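Local coordinates for probable transcriptional repressor protein (Mycobacterium tuberculosis, PDB 4FX0) that probably acts as a redox-sensing, DNA-binding transcriptional repressor of the MarR family, at residues E57-I62 / T67-N72. Numbering follows the deposited sequence.
Sequences ELAARI and TTLTRN
Leu69 is the one residue of 67-72 that comes within touching distance of 57-62, where Leu58 and Ala59 receive its two methyl groups. CD1 meets Leu58 alone, lying 3.5 Å from CD2 of Leu58 and close to its CG. CD2 of Leu69 lies between the two residues, 3.8 Å from the methyl CB of Ala59 and also against the side of Leu58. The same methyl is 3.6 Å from the Ala59 backbone N. Further back, CB of Leu69 is also 3.8 Å from CB of Ala59, so the alanine methyl meets both the root and one branch of the leucine. CB of Leu69 already points at 57-62, and an anti first torsion (chi1 169°) sets CG beside the carbonyl carbon, from where the fork meets that helix. Leu58 has the same first torsion (chi1 178°) and crosses the Leu69 side chain at about a right angle, presenting CG and CD2 to CD1. Consistent with a side chain that ends at CB, the CA atoms of Ala59 and Leu69 are 5.6 Å apart. Helices 55-62 and 66-78, joined by a short turn, form the helix-turn-helix of the winged MarR fold, in which the second of the two is generally the DNA recognition helix. All three touching residues are buried, and no hydrogen bond links the segments, leaving apolar packing as the direct link. Val64 from the turn touches both Ala59 and Leu69, and Met55 adds a further contact to Leu69.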
ATOM      1  N   GLU B  57     -13.458   2.082 -10.461  1.00 56.55           N
ATOM      2  CA  GLU B  57     -13.186   0.805 -11.113  1.00 60.80           C
ATOM      3  C   GLU B  57     -11.702   0.689 -11.447  1.00 72.19           C
ATOM      4  O   GLU B  57     -11.125  -0.399 -11.404  1.00 67.22           O
ATOM      5  CB  GLU B  57     -14.027   0.666 -12.383  1.00 67.71           C
ATOM      6  CG  GLU B  57     -13.858  -0.661 -13.108  1.00 83.96           C
ATOM      7  CD  GLU B  57     -14.436  -1.830 -12.335  1.00107.79           C
ATOM      8  OE1 GLU B  57     -15.261  -1.598 -11.425  1.00112.67           O
ATOM      9  OE2 GLU B  57     -14.065  -2.984 -12.638  1.00111.43           O
ATOM     10  N   LEU B  58     -11.093   1.824 -11.779  1.00 70.31           N
ATOM     11  CA  LEU B  58      -9.671   1.882 -12.097  1.00 59.57           C
ATOM     12  C   LEU B  58      -8.821   1.930 -10.831  1.00 73.28           C
ATOM     13  O   LEU B  58      -7.878   1.154 -10.676  1.00 87.26           O
ATOM     14  CB  LEU B  58      -9.377   3.106 -12.964  1.00 54.70           C
ATOM     15  CG  LEU B  58      -7.915   3.329 -13.354  1.00 55.85           C
ATOM     16  CD1 LEU B  58      -7.397   2.151 -14.162  1.00 60.04           C
ATOM     17  CD2 LEU B  58      -7.756   4.627 -14.131  1.00 42.90           C
ATOM     18  N   ALA B  59      -9.159   2.850  -9.931  1.00 71.18           N
ATOM     19  CA  ALA B  59      -8.426   3.014  -8.680  1.00 59.68           C
ATOM     20  C   ALA B  59      -8.311   1.690  -7.936  1.00 66.41           C
ATOM     21  O   ALA B  59      -7.258   1.364  -7.385  1.00 67.38           O
ATOM     22  CB  ALA B  59      -9.101   4.060  -7.804  1.00 50.33           C
ATOM     23  N   ALA B  60      -9.401   0.929  -7.924  1.00 63.73           N
ATOM     24  CA  ALA B  60      -9.420  -0.371  -7.267  1.00 68.31           C
ATOM     25  C   ALA B  60      -8.447  -1.344  -7.930  1.00 72.68           C
ATOM     26  O   ALA B  60      -7.724  -2.072  -7.250  1.00 77.65           O
ATOM     27  CB  ALA B  60     -10.830  -0.942  -7.265  1.00 62.58           C
ATOM     28  N   ARG B  61      -8.432  -1.353  -9.260  1.00 70.77           N
ATOM     29  CA  ARG B  61      -7.558  -2.252 -10.009  1.00 63.23           C
ATOM     30  C   ARG B  61      -6.082  -2.023  -9.695  1.00 68.80           C
ATOM     31  O   ARG B  61      -5.311  -2.976  -9.606  1.00 80.53           O
ATOM     32  CB  ARG B  61      -7.812  -2.136 -11.517  1.00 54.61           C
ATOM     33  CG  ARG B  61      -8.604  -3.303 -12.093  1.00 67.82           C
ATOM     34  CD  ARG B  61      -9.152  -3.009 -13.484  1.00 81.21           C
ATOM     35  NE  ARG B  61      -8.138  -3.101 -14.532  1.00 76.68           N
ATOM     36  CZ  ARG B  61      -7.724  -4.242 -15.073  1.00 76.07           C
ATOM     37  NH1 ARG B  61      -8.225  -5.394 -14.654  1.00 91.45           N
ATOM     38  NH2 ARG B  61      -6.804  -4.235 -16.028  1.00 59.18           N
ATOM     39  N   ILE B  62      -5.693  -0.763  -9.527  1.00 65.33           N
ATOM     40  CA  ILE B  62      -4.307  -0.436  -9.202  1.00 64.17           C
ATOM     41  C   ILE B  62      -4.064  -0.517  -7.691  1.00 62.09           C
ATOM     42  O   ILE B  62      -2.920  -0.551  -7.233  1.00 53.39           O
ATOM     43  CB  ILE B  62      -3.893   0.949  -9.765  1.00 58.36           C
ATOM     44  CG1 ILE B  62      -3.793   0.899 -11.292  1.00 60.86           C
ATOM     45  CG2 ILE B  62      -2.556   1.393  -9.201  1.00 78.23           C
ATOM     46  CD1 ILE B  62      -5.106   1.091 -12.006  1.00 71.96           C
ATOM     47  N   THR B  67      -9.208   9.541  -5.229  1.00 86.27           N
ATOM     48  CA  THR B  67      -8.546  10.839  -5.174  1.00 90.91           C
ATOM     49  C   THR B  67      -7.104  10.742  -5.658  1.00 86.99           C
ATOM     50  O   THR B  67      -6.663  11.529  -6.496  1.00 80.57           O
ATOM     51  CB  THR B  67      -8.563  11.421  -3.750  1.00 88.45           C
ATOM     52  OG1 THR B  67      -7.960  10.489  -2.842  1.00 78.26           O
ATOM     53  CG2 THR B  67      -9.993  11.700  -3.308  1.00 83.96           C
ATOM     54  N   THR B  68      -6.375   9.766  -5.129  1.00 86.52           N
ATOM     55  CA  THR B  68      -4.984   9.558  -5.510  1.00 85.50           C
ATOM     56  C   THR B  68      -4.883   9.243  -6.998  1.00 81.53           C
ATOM     57  O   THR B  68      -4.099   9.859  -7.722  1.00 85.86           O
ATOM     58  CB  THR B  68      -4.346   8.413  -4.708  1.00 74.77           C
ATOM     59  OG1 THR B  68      -4.626   8.591  -3.313  1.00 89.58           O
ATOM     60  CG2 THR B  68      -2.841   8.385  -4.923  1.00 73.07           C
ATOM     61  N   LEU B  69      -5.686   8.283  -7.445  1.00 69.56           N
ATOM     62  CA  LEU B  69      -5.720   7.902  -8.850  1.00 65.96           C
ATOM     63  C   LEU B  69      -5.973   9.112  -9.740  1.00 65.63           C
ATOM     64  O   LEU B  69      -5.172   9.431 -10.619  1.00 58.22           O
ATOM     65  CB  LEU B  69      -6.814   6.866  -9.096  1.00 51.64           C
ATOM     66  CG  LEU B  69      -7.084   6.607 -10.581  1.00 60.72           C
ATOM     67  CD1 LEU B  69      -6.191   5.490 -11.097  1.00 46.91           C
ATOM     68  CD2 LEU B  69      -8.547   6.278 -10.814  1.00 56.78           C
ATOM     69  N   THR B  70      -7.100   9.773  -9.505  1.00 63.70           N
ATOM     70  CA  THR B  70      -7.496  10.932 -10.294  1.00 59.59           C
ATOM     71  C   THR B  70      -6.392  11.984 -10.357  1.00 61.96           C
ATOM     72  O   THR B  70      -6.052  12.468 -11.436  1.00 77.24           O
ATOM     73  CB  THR B  70      -8.781  11.571  -9.743  1.00 73.12           C
ATOM     74  OG1 THR B  70      -8.593  11.908  -8.363  1.00 77.89           O
ATOM     75  CG2 THR B  70      -9.948  10.603  -9.870  1.00 70.36           C
ATOM     76  N   ARG B  71      -5.835  12.334  -9.201  1.00 65.87           N
ATOM     77  CA  ARG B  71      -4.758  13.318  -9.152  1.00 68.24           C
ATOM     78  C   ARG B  71      -3.585  12.873 -10.018  1.00 62.30           C
ATOM     79  O   ARG B  71      -3.007  13.669 -10.759  1.00 68.94           O
ATOM     80  CB  ARG B  71      -4.297  13.558  -7.711  1.00 62.50           C
ATOM     81  CG  ARG B  71      -2.825  13.248  -7.474  1.00 71.08           C
ATOM     82  CD  ARG B  71      -2.331  13.804  -6.147  1.00 81.77           C
ATOM     83  NE  ARG B  71      -2.067  12.756  -5.165  1.00 93.16           N
ATOM     84  CZ  ARG B  71      -2.877  12.452  -4.157  1.00107.40           C
ATOM     85  NH1 ARG B  71      -4.012  13.119  -3.991  1.00103.69           N
ATOM     86  NH2 ARG B  71      -2.552  11.484  -3.311  1.00 69.11           N
ATOM     87  N   ASN B  72      -3.241  11.593  -9.923  1.00 55.33           N
ATOM     88  CA  ASN B  72      -2.164  11.032 -10.727  1.00 68.43           C
ATOM     89  C   ASN B  72      -2.524  11.003 -12.203  1.00 57.95           C
ATOM     90  O   ASN B  72      -1.718  11.357 -13.058  1.00 65.98           O
ATOM     91  CB  ASN B  72      -1.800   9.628 -10.242  1.00 79.51           C
ATOM     92  CG  ASN B  72      -0.748   9.646  -9.154  1.00 80.57           C
ATOM     93  OD1 ASN B  72       0.248  10.363  -9.251  1.00 82.40           O
ATOM     94  ND2 ASN B  72      -0.965   8.861  -8.106  1.00 83.51           N
TER